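Local atomic coordinates of quinoline 2-oxidoreductase large subunit (Pseudomonas putida, PDB entry 1T3Q), a protein that carries the molybdopterin cytosine dinucleotide cofactor of quinoline 2-oxidoreductase, a molybdenum hydroxylase that probably oxidises quinoline at carbon 2. Residues D174-I179 / A314-S319; G185-Q190 / D387-Q392; G346-P351 / V460-E465. All blocks are in the same frame, centred on the assembly; numbering follows the deposited sequence.

Contact 1. Residues D174-I179 / A314-S319; sequences DELAPI and ALENRS. With SO4 (sulfate ion), chain K.
Sulfate atom O3 is gripped by both terminal nitrogens of Arg318, on the same strand as Ala314 and Glu316, which receive Leu176. Arg318 NH2 donates to sulfate O3 at 2.6 Å with an N-H...O angle of 150°, and NH1 donates to the same O3 at 2.9 Å. The oxygen lies in the guanidinium plane, at its edge. The Arg318 chain, extended from CG to NE, carries the group there, and Arg168 NH1 holds the ion as well; the sulfate probably comes from the crystallisation liquor.

Nearer the start of the strand segment the contact is mainly apolar, at Ala314 to Glu316. Leu176 splits its methyls along the strand: CD2 lies 3.9 Å from Ala314 CB, whereas CD1 closes to 3.5 Å on Glu316 CB and to 3.6 Å on Leu315 O. The Leu176 and Glu316 side chains run past each other in opposite directions. The strand, 312-322, lies between strands 298-306 and 352-360 in a mixed sheet of the molybdopterin cofactor-binding domain, and the start of helix 177-182 is pressed on one face of it. At that start Ala177 N donates to Glu175 OE1 (3.2 Å), a capping bond that meets the carboxylate on its anti side.

Two residues into the helix, Ile179 adds to the cover of Ala314. With CG2 anti to the backbone N (chi1 -64° for CG1), this methyl sits 3.8 Å from Ala314 CB, while Ile179 CD1 stands 4.0 Å from the same carbon. Leu176 and Ile179 also both touch Ala352 of the adjoining strand 352-360.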
loop_
_atom_site.group_PDB
_atom_site.type_symbol
_atom_site.label_atom_id
_atom_site.label_comp_id
_atom_site.label_asym_id
_atom_site.label_seq_id
_atom_site.Cartn_x
_atom_site.Cartn_y
_atom_site.Cartn_z
ATOM N N ASP B 174 -44.524 -36.283 8.394
ATOM C CA ASP B 174 -45.137 -37.556 8.764
ATOM C C ASP B 174 -46.186 -37.322 9.851
ATOM O O ASP B 174 -46.093 -36.362 10.617
ATOM C CB ASP B 174 -44.071 -38.528 9.281
ATOM C CG ASP B 174 -43.088 -38.943 8.205
ATOM O OD1 ASP B 174 -41.956 -39.338 8.554
ATOM O OD2 ASP B 174 -43.451 -38.881 7.007
ATOM N N GLU B 175 -47.186 -38.197 9.904
ATOM C CA GLU B 175 -48.244 -38.105 10.906
ATOM C C GLU B 175 -47.681 -38.700 12.193
ATOM O O GLU B 175 -47.433 -39.904 12.268
ATOM C CB GLU B 175 -49.470 -38.898 10.439
ATOM C CG GLU B 175 -50.645 -38.901 11.410
ATOM C CD GLU B 175 -51.019 -37.507 11.877
ATOM O OE1 GLU B 175 -50.420 -37.021 12.866
ATOM O OE2 GLU B 175 -51.906 -36.891 11.247
ATOM N N LEU B 176 -47.483 -37.863 13.208
ATOM C CA LEU B 176 -46.900 -38.334 14.460
ATOM C C LEU B 176 -47.832 -38.449 15.662
ATOM O O LEU B 176 -47.490 -39.111 16.641
ATOM C CB LEU B 176 -45.712 -37.442 14.841
ATOM C CG LEU B 176 -44.650 -37.177 13.771
ATOM C CD1 LEU B 176 -43.495 -36.401 14.405
ATOM C CD2 LEU B 176 -44.147 -38.491 13.177
ATOM N N ALA B 177 -48.995 -37.805 15.603
ATOM C CA ALA B 177 -49.935 -37.852 16.722
ATOM C C ALA B 177 -50.147 -39.270 17.251
ATOM O O ALA B 177 -50.013 -39.521 18.452
ATOM C CB ALA B 177 -51.273 -37.230 16.319
ATOM N N PRO B 178 -50.484 -40.221 16.368
ATOM C CA PRO B 178 -50.688 -41.585 16.864
ATOM C C PRO B 178 -49.428 -42.206 17.469
ATOM O O PRO B 178 -49.517 -43.036 18.370
ATOM C CB PRO B 178 -51.191 -42.333 15.630
ATOM C CG PRO B 178 -50.600 -41.559 14.487
ATOM C CD PRO B 178 -50.771 -40.132 14.927
ATOM N N ILE B 179 -48.256 -41.808 16.986
ATOM C CA ILE B 179 -47.021 -42.357 17.536
ATOM C C ILE B 179 -46.816 -41.843 18.964
ATOM O O ILE B 179 -46.527 -42.618 19.876
ATOM C CB ILE B 179 -45.796 -41.993 16.659
ATOM C CG1 ILE B 179 -45.941 -42.647 15.282
ATOM C CG2 ILE B 179 -44.509 -42.458 17.338
ATOM C CD1 ILE B 179 -44.815 -42.333 14.297
ATOM N N ALA B 314 -40.013 -41.364 16.701
ATOM C CA ALA B 314 -40.391 -40.155 15.984
ATOM C C ALA B 314 -39.835 -38.895 16.618
ATOM O O ALA B 314 -39.614 -38.832 17.826
ATOM C CB ALA B 314 -41.910 -40.055 15.909
ATOM N N LEU B 315 -39.613 -37.891 15.782
ATOM C CA LEU B 315 -39.127 -36.605 16.254
ATOM C C LEU B 315 -39.942 -35.515 15.581
ATOM O O LEU B 315 -40.050 -35.456 14.353
ATOM C CB LEU B 315 -37.643 -36.421 15.936
ATOM C CG LEU B 315 -37.032 -35.102 16.437
ATOM C CD1 LEU B 315 -35.528 -35.236 16.544
ATOM C CD2 LEU B 315 -37.398 -33.964 15.496
ATOM N N GLU B 316 -40.521 -34.650 16.397
ATOM C CA GLU B 316 -41.316 -33.545 15.891
ATOM C C GLU B 316 -40.641 -32.244 16.309
ATOM O O GLU B 316 -40.165 -32.129 17.439
ATOM C CB GLU B 316 -42.721 -33.627 16.480
ATOM C CG GLU B 316 -43.642 -32.494 16.098
ATOM C CD GLU B 316 -45.082 -32.785 16.479
ATOM O OE1 GLU B 316 -45.320 -33.182 17.642
ATOM O OE2 GLU B 316 -45.972 -32.619 15.616
ATOM N N ASN B 317 -40.578 -31.273 15.403
ATOM C CA ASN B 317 -39.967 -29.993 15.745
ATOM C C ASN B 317 -40.540 -28.822 14.974
ATOM O O ASN B 317 -40.529 -28.802 13.744
ATOM C CB ASN B 317 -38.453 -30.020 15.523
ATOM C CG ASN B 317 -37.756 -28.789 16.110
ATOM O OD1 ASN B 317 -36.933 -28.151 15.453
ATOM N ND2 ASN B 317 -38.081 -28.464 17.354
ATOM N N ARG B 318 -41.045 -27.848 15.717
ATOM C CA ARG B 318 -41.595 -26.625 15.146
ATOM C C ARG B 318 -40.544 -25.585 15.520
ATOM O O ARG B 318 -40.376 -25.256 16.694
ATOM C CB ARG B 318 -42.940 -26.300 15.797
ATOM C CG ARG B 318 -43.534 -24.946 15.439
ATOM C CD ARG B 318 -44.853 -24.761 16.183
ATOM N NE ARG B 318 -45.336 -23.382 16.174
ATOM C CZ ARG B 318 -45.853 -22.772 15.114
ATOM N NH1 ARG B 318 -45.964 -23.414 13.960
ATOM N NH2 ARG B 318 -46.259 -21.514 15.213
ATOM N N SER B 319 -39.821 -25.099 14.522
ATOM C CA SER B 319 -38.753 -24.137 14.751
ATOM C C SER B 319 -39.100 -22.752 14.216
ATOM O O SER B 319 -39.461 -22.604 13.051
ATOM C CB SER B 319 -37.471 -24.652 14.086
ATOM O OG SER B 319 -36.353 -23.841 14.399
HETATM S S SO4 K . -48.855 -20.571 12.718
HETATM O O1 SO4 K . -49.686 -21.589 12.044
HETATM O O2 SO4 K . -49.467 -20.211 14.013
HETATM O O3 SO4 K . -47.510 -21.116 12.954
HETATM O O4 SO4 K . -48.757 -19.370 11.866
#

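Contact 2. Residues G185-Q190 / D387-Q392; sequences GVVRGQ and DRAARQ
Gly185 meets the helix through its CA, 3.8 Å from Gln392 OE1; as it has no side chain, the amide of the glutamine comes close to the backbone. At Val186, whose side chain turns from the helix, the contact passes through a water: this water accepts from Val186 N at 3.0 Å and donates to Gln392 OE1 at 2.7 Å. Gln392, extended beyond CG, reaches the start of the strand.

Val187 points to the helix and is the chief apolar piece. Its CG1, anti to the carbonyl carbon, sits 3.7 Å from Gln392 NE2 and 4.3 Å from Ala389 CB, with Arg388 CG and CD also packed on it. Phe306 of strand 298-306 touches Val187, Ala389 and Gln392 alike.

Arg188 sends its side chain off the other way, to a cation-pi contact with Phe180, but its backbone faces Arg388. Arg388 NH2 gives a weak, strongly bent bond to Arg188 O (2.8 Å, 118°) and, 2.9 Å away, a second bond to a water that accepts in turn from Arg188 N. Both oxygens lie in the guanidinium plane, where a bend at chi3 (-58°) helps to bring the group. The firmer partner of Arg388 is Glu769, salt-bridged to NH1; beyond Gly189, the other oxygen of that carboxylate accepts from Gln190 N.

The segment axes approach to 8.5 Å at 144°: the helix segment runs roughly antiparallel to the strand segment and packs on one face of the sheet, the layered alpha/beta packing of the molybdopterin cofactor-binding domain.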
loop_
_atom_site.group_PDB
_atom_site.type_symbol
_atom_site.label_atom_id
_atom_site.label_comp_id
_atom_site.label_asym_id
_atom_site.label_seq_id
_atom_site.Cartn_x
_atom_site.Cartn_y
_atom_site.Cartn_z
ATOM N N GLY B 185 -42.752 -44.289 25.532
ATOM C CA GLY B 185 -42.302 -43.069 26.166
ATOM C C GLY B 185 -42.321 -41.850 25.274
ATOM O O GLY B 185 -42.270 -41.943 24.044
ATOM N N VAL B 186 -42.395 -40.690 25.914
ATOM C CA VAL B 186 -42.404 -39.422 25.208
ATOM C C VAL B 186 -41.751 -38.352 26.074
ATOM O O VAL B 186 -41.921 -38.343 27.290
ATOM C CB VAL B 186 -43.850 -38.952 24.895
ATOM C CG1 VAL B 186 -43.829 -37.527 24.365
ATOM C CG2 VAL B 186 -44.506 -39.886 23.882
ATOM N N VAL B 187 -40.984 -37.475 25.438
ATOM C CA VAL B 187 -40.359 -36.348 26.118
ATOM C C VAL B 187 -40.572 -35.178 25.180
ATOM O O VAL B 187 -40.440 -35.323 23.962
ATOM C CB VAL B 187 -38.838 -36.540 26.358
ATOM C CG1 VAL B 187 -38.616 -37.584 27.441
ATOM C CG2 VAL B 187 -38.134 -36.930 25.064
ATOM N N ARG B 188 -40.918 -34.025 25.740
ATOM C CA ARG B 188 -41.163 -32.843 24.931
ATOM C C ARG B 188 -40.615 -31.613 25.631
ATOM O O ARG B 188 -40.461 -31.591 26.851
ATOM C CB ARG B 188 -42.668 -32.663 24.699
ATOM C CG ARG B 188 -43.396 -33.973 24.433
ATOM C CD ARG B 188 -44.862 -33.784 24.051
ATOM N NE ARG B 188 -45.043 -33.735 22.602
ATOM C CZ ARG B 188 -46.079 -34.267 21.960
ATOM N NH1 ARG B 188 -47.037 -34.892 22.635
ATOM N NH2 ARG B 188 -46.152 -34.186 20.638
ATOM N N GLY B 189 -40.317 -30.592 24.847
ATOM C CA GLY B 189 -39.807 -29.369 25.420
ATOM C C GLY B 189 -40.045 -28.187 24.512
ATOM O O GLY B 189 -40.131 -28.323 23.288
ATOM N N GLN B 190 -40.182 -27.021 25.124
ATOM C CA GLN B 190 -40.362 -25.797 24.370
ATOM C C GLN B 190 -39.073 -25.028 24.621
ATOM O O GLN B 190 -38.974 -24.211 25.540
ATOM C CB GLN B 190 -41.591 -25.043 24.873
ATOM C CG GLN B 190 -42.859 -25.889 24.794
ATOM C CD GLN B 190 -44.117 -25.093 25.067
ATOM O OE1 GLN B 190 -44.204 -24.371 26.060
ATOM N NE2 GLN B 190 -45.106 -25.229 24.188
ATOM N N ASP B 387 -31.215 -37.039 26.711
ATOM C CA ASP B 387 -30.744 -37.305 28.067
ATOM C C ASP B 387 -31.932 -37.525 28.996
ATOM O O ASP B 387 -31.879 -38.355 29.903
ATOM C CB ASP B 387 -29.914 -36.131 28.609
ATOM C CG ASP B 387 -28.437 -36.227 28.245
ATOM O OD1 ASP B 387 -27.639 -35.433 28.799
ATOM O OD2 ASP B 387 -28.063 -37.081 27.418
ATOM N N ARG B 388 -33.000 -36.766 28.776
ATOM C CA ARG B 388 -34.197 -36.879 29.597
ATOM C C ARG B 388 -34.860 -38.234 29.370
ATOM O O ARG B 388 -35.371 -38.850 30.305
ATOM C CB ARG B 388 -35.188 -35.767 29.253
ATOM C CG ARG B 388 -36.371 -35.677 30.201
ATOM C CD ARG B 388 -37.312 -34.559 29.789
ATOM N NE ARG B 388 -36.636 -33.263 29.754
ATOM C CZ ARG B 388 -37.152 -32.167 29.211
ATOM N NH1 ARG B 388 -36.466 -31.033 29.226
ATOM N NH2 ARG B 388 -38.353 -32.205 28.643
ATOM N N ALA B 389 -34.857 -38.685 28.122
ATOM C CA ALA B 389 -35.448 -39.973 27.777
ATOM C C ALA B 389 -34.648 -41.075 28.456
ATOM O O ALA B 389 -35.210 -42.032 28.979
ATOM C CB ALA B 389 -35.433 -40.170 26.264
ATOM N N ALA B 390 -33.328 -40.929 28.447
ATOM C CA ALA B 390 -32.457 -41.915 29.067
ATOM C C ALA B 390 -32.774 -42.039 30.551
ATOM O O ALA B 390 -32.992 -43.142 31.048
ATOM C CB ALA B 390 -30.989 -41.526 28.867
ATOM N N ARG B 391 -32.806 -40.909 31.258
ATOM C CA ARG B 391 -33.097 -40.929 32.690
ATOM C C ARG B 391 -34.445 -41.570 32.972
ATOM O O ARG B 391 -34.602 -42.297 33.949
ATOM C CB ARG B 391 -33.083 -39.512 33.286
ATOM C CG ARG B 391 -31.695 -38.959 33.575
ATOM C CD ARG B 391 -31.780 -37.679 34.420
ATOM N NE ARG B 391 -32.519 -36.628 33.730
ATOM C CZ ARG B 391 -32.003 -35.841 32.795
ATOM N NH1 ARG B 391 -32.759 -34.916 32.220
ATOM N NH2 ARG B 391 -30.725 -35.957 32.454
ATOM N N GLN B 392 -35.419 -41.294 32.117
ATOM C CA GLN B 392 -36.748 -41.856 32.294
ATOM C C GLN B 392 -36.727 -43.382 32.191
ATOM O O GLN B 392 -37.477 -44.070 32.881
ATOM C CB GLN B 392 -37.699 -41.263 31.250
ATOM C CG GLN B 392 -39.033 -41.968 31.131
ATOM C CD GLN B 392 -39.937 -41.311 30.104
ATOM O OE1 GLN B 392 -40.757 -41.973 29.466
ATOM N NE2 GLN B 392 -39.799 -39.999 29.948
HETATM O O HOH W 1 -43.135 -41.021 28.768
HETATM O O HOH W 2 -40.501 -34.201 28.679
#

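Contact 3. Residues G346-P351 / V460-E465; sequences GVYKVP and VSVFNE. Unlike the reference sequence in segment 460-465: Glu465 (reference Asp).
This is a buried, mainly apolar contact between the loop joining helix 337-342 to strand 352-360 and strand 454-467, an outermost strand within this chain of a four-stranded mixed sheet. Val347 does most of the packing. Its two methyls are divided between Val462 and Asn464, two residues apart on the side of the strand that faces the loop: CG1 stands 4.1 Å from Val462 CG1, and CG2 lies 3.9 Å from Asn464 CB. Tyr348 folds back so that its ring receives Val347 CG1 over the centre of one face, 3.8 Å above the plane, and its OH comes 3.8 Å from Val462 CB.

The contact joins the two molybdopterin cofactor-binding regions of the sequence, and helix 375-393 packs beside it: Glu383 bonds to Tyr348 OH with one oxygen and accepts from Val462 N with the other. A water accepts from Val347 N at 2.9 Å and donates to Val462 O at 2.8 Å; that carbonyl also takes a hydrogen bond from Gln379 NE2.

Asn464, its CG set between the backbone N and the carbonyl carbon (chi1 78°), lays its amide alongside Gly346. ND2 is 3.5 Å from Gly346 O, and a hydrogen bond of Asn464 ND2 goes to Gln419 OE1.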
loop_
_atom_site.group_PDB
_atom_site.type_symbol
_atom_site.label_atom_id
_atom_site.label_comp_id
_atom_site.label_asym_id
_atom_site.label_seq_id
_atom_site.Cartn_x
_atom_site.Cartn_y
_atom_site.Cartn_z
ATOM N N GLY B 346 -29.458 -35.106 13.180
ATOM C CA GLY B 346 -28.061 -35.280 13.507
ATOM C C GLY B 346 -27.493 -36.644 13.160
ATOM O O GLY B 346 -27.534 -37.097 12.018
ATOM N N VAL B 347 -26.988 -37.308 14.187
ATOM C CA VAL B 347 -26.330 -38.599 14.066
ATOM C C VAL B 347 -27.236 -39.823 14.270
ATOM O O VAL B 347 -26.777 -40.969 14.188
ATOM C CB VAL B 347 -25.170 -38.602 15.099
ATOM C CG1 VAL B 347 -25.380 -39.643 16.163
ATOM C CG2 VAL B 347 -23.863 -38.732 14.400
ATOM N N TYR B 348 -28.525 -39.581 14.486
ATOM C CA TYR B 348 -29.457 -40.653 14.801
ATOM C C TYR B 348 -30.408 -41.145 13.724
ATOM O O TYR B 348 -30.699 -40.449 12.756
ATOM C CB TYR B 348 -30.276 -40.226 16.018
ATOM C CG TYR B 348 -29.432 -39.628 17.123
ATOM C CD1 TYR B 348 -28.763 -40.441 18.037
ATOM C CD2 TYR B 348 -29.280 -38.245 17.236
ATOM C CE1 TYR B 348 -27.964 -39.889 19.043
ATOM C CE2 TYR B 348 -28.485 -37.684 18.232
ATOM C CZ TYR B 348 -27.833 -38.509 19.131
ATOM O OH TYR B 348 -27.047 -37.950 20.115
ATOM N N LYS B 349 -30.896 -42.364 13.926
ATOM C CA LYS B 349 -31.847 -42.985 13.022
ATOM C C LYS B 349 -33.242 -42.791 13.618
ATOM O O LYS B 349 -33.574 -43.364 14.654
ATOM C CB LYS B 349 -31.521 -44.476 12.857
ATOM C CG LYS B 349 -30.182 -44.726 12.165
ATOM C CD LYS B 349 -29.922 -46.204 11.877
ATOM C CE LYS B 349 -29.627 -46.995 13.138
ATOM N NZ LYS B 349 -29.296 -48.419 12.826
ATOM N N VAL B 350 -34.042 -41.952 12.968
ATOM C CA VAL B 350 -35.405 -41.659 13.408
ATOM C C VAL B 350 -36.282 -41.849 12.173
ATOM O O VAL B 350 -36.261 -41.029 11.259
ATOM C CB VAL B 350 -35.530 -40.197 13.910
ATOM C CG1 VAL B 350 -36.912 -39.970 14.504
ATOM C CG2 VAL B 350 -34.447 -39.907 14.947
ATOM N N PRO B 351 -37.073 -42.933 12.140
ATOM C CA PRO B 351 -37.958 -43.260 11.015
ATOM C C PRO B 351 -39.094 -42.299 10.664
ATOM O O PRO B 351 -39.436 -42.157 9.488
ATOM C CB PRO B 351 -38.465 -44.649 11.381
ATOM C CG PRO B 351 -38.559 -44.573 12.867
ATOM C CD PRO B 351 -37.265 -43.886 13.248
ATOM N N VAL B 460 -24.314 -34.594 27.996
ATOM C CA VAL B 460 -23.706 -35.221 26.832
ATOM C C VAL B 460 -24.284 -34.697 25.527
ATOM O O VAL B 460 -25.485 -34.448 25.421
ATOM C CB VAL B 460 -23.889 -36.756 26.871
ATOM C CG1 VAL B 460 -23.318 -37.394 25.603
ATOM C CG2 VAL B 460 -23.195 -37.320 28.095
ATOM N N SER B 461 -23.414 -34.523 24.542
ATOM C CA SER B 461 -23.826 -34.059 23.225
ATOM C C SER B 461 -22.979 -34.726 22.152
ATOM O O SER B 461 -21.756 -34.597 22.149
ATOM C CB SER B 461 -23.677 -32.540 23.117
ATOM O OG SER B 461 -23.960 -32.107 21.798
ATOM N N VAL B 462 -23.636 -35.451 21.250
ATOM C CA VAL B 462 -22.958 -36.125 20.151
ATOM C C VAL B 462 -23.453 -35.466 18.871
ATOM O O VAL B 462 -24.655 -35.243 18.708
ATOM C CB VAL B 462 -23.289 -37.629 20.139
ATOM C CG1 VAL B 462 -22.616 -38.302 18.952
ATOM C CG2 VAL B 462 -22.824 -38.266 21.453
ATOM N N PHE B 463 -22.537 -35.157 17.961
ATOM C CA PHE B 463 -22.921 -34.478 16.731
ATOM C C PHE B 463 -22.189 -34.927 15.475
ATOM O O PHE B 463 -21.213 -35.678 15.520
ATOM C CB PHE B 463 -22.655 -32.972 16.873
ATOM C CG PHE B 463 -21.191 -32.612 16.770
ATOM C CD1 PHE B 463 -20.334 -32.808 17.850
ATOM C CD2 PHE B 463 -20.654 -32.175 15.562
ATOM C CE1 PHE B 463 -18.964 -32.581 17.726
ATOM C CE2 PHE B 463 -19.285 -31.947 15.427
ATOM C CZ PHE B 463 -18.436 -32.154 16.515
ATOM N N ASN B 464 -22.697 -34.441 14.347
ATOM C CA ASN B 464 -22.079 -34.636 13.047
ATOM C C ASN B 464 -22.236 -33.214 12.508
ATOM O O ASN B 464 -23.024 -32.438 13.057
ATOM C CB ASN B 464 -22.789 -35.723 12.213
ATOM C CG ASN B 464 -24.072 -35.256 11.563
ATOM O OD1 ASN B 464 -24.673 -34.263 11.966
ATOM N ND2 ASN B 464 -24.512 -35.999 10.553
ATOM N N GLU B 465 -21.486 -32.850 11.478
ATOM C CA GLU B 465 -21.532 -31.486 10.973
ATOM C C GLU B 465 -21.158 -31.408 9.499
ATOM O O GLU B 465 -20.229 -32.085 9.056
ATOM C CB GLU B 465 -20.549 -30.640 11.805
ATOM C CG GLU B 465 -20.145 -29.298 11.223
ATOM C CD GLU B 465 -18.947 -28.679 11.953
ATOM O OE1 GLU B 465 -18.624 -27.507 11.678
ATOM O OE2 GLU B 465 -18.321 -29.364 12.792
HETATM O O HOH W 3 -26.310 -35.631 16.500
#

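How the contacts relate
Contacts 1 and 2 both reach one sheet: helix 177-182 of the first is followed in the chain by strand 185-193 of the second, their centres are 14 Å apart, and a weak, long ion pair joins Glu316 OE1 to Arg188 NH2 (3.3 Å). Contact 3 lies 17 Å from contact 1 and 16 Å from contact 2, centre to centre. It meets the first where Val350 CG1 packs 3.6 Å from Leu315 N, and the second through helix 375-393, with Asp387 OD1 3.5 Å from Val460 N. Contact 3 approaches the cofactor: the Phe463 side chain is about 10 Å from the pterin cytosine dinucleotide and about 13 Å from the molybdenum group.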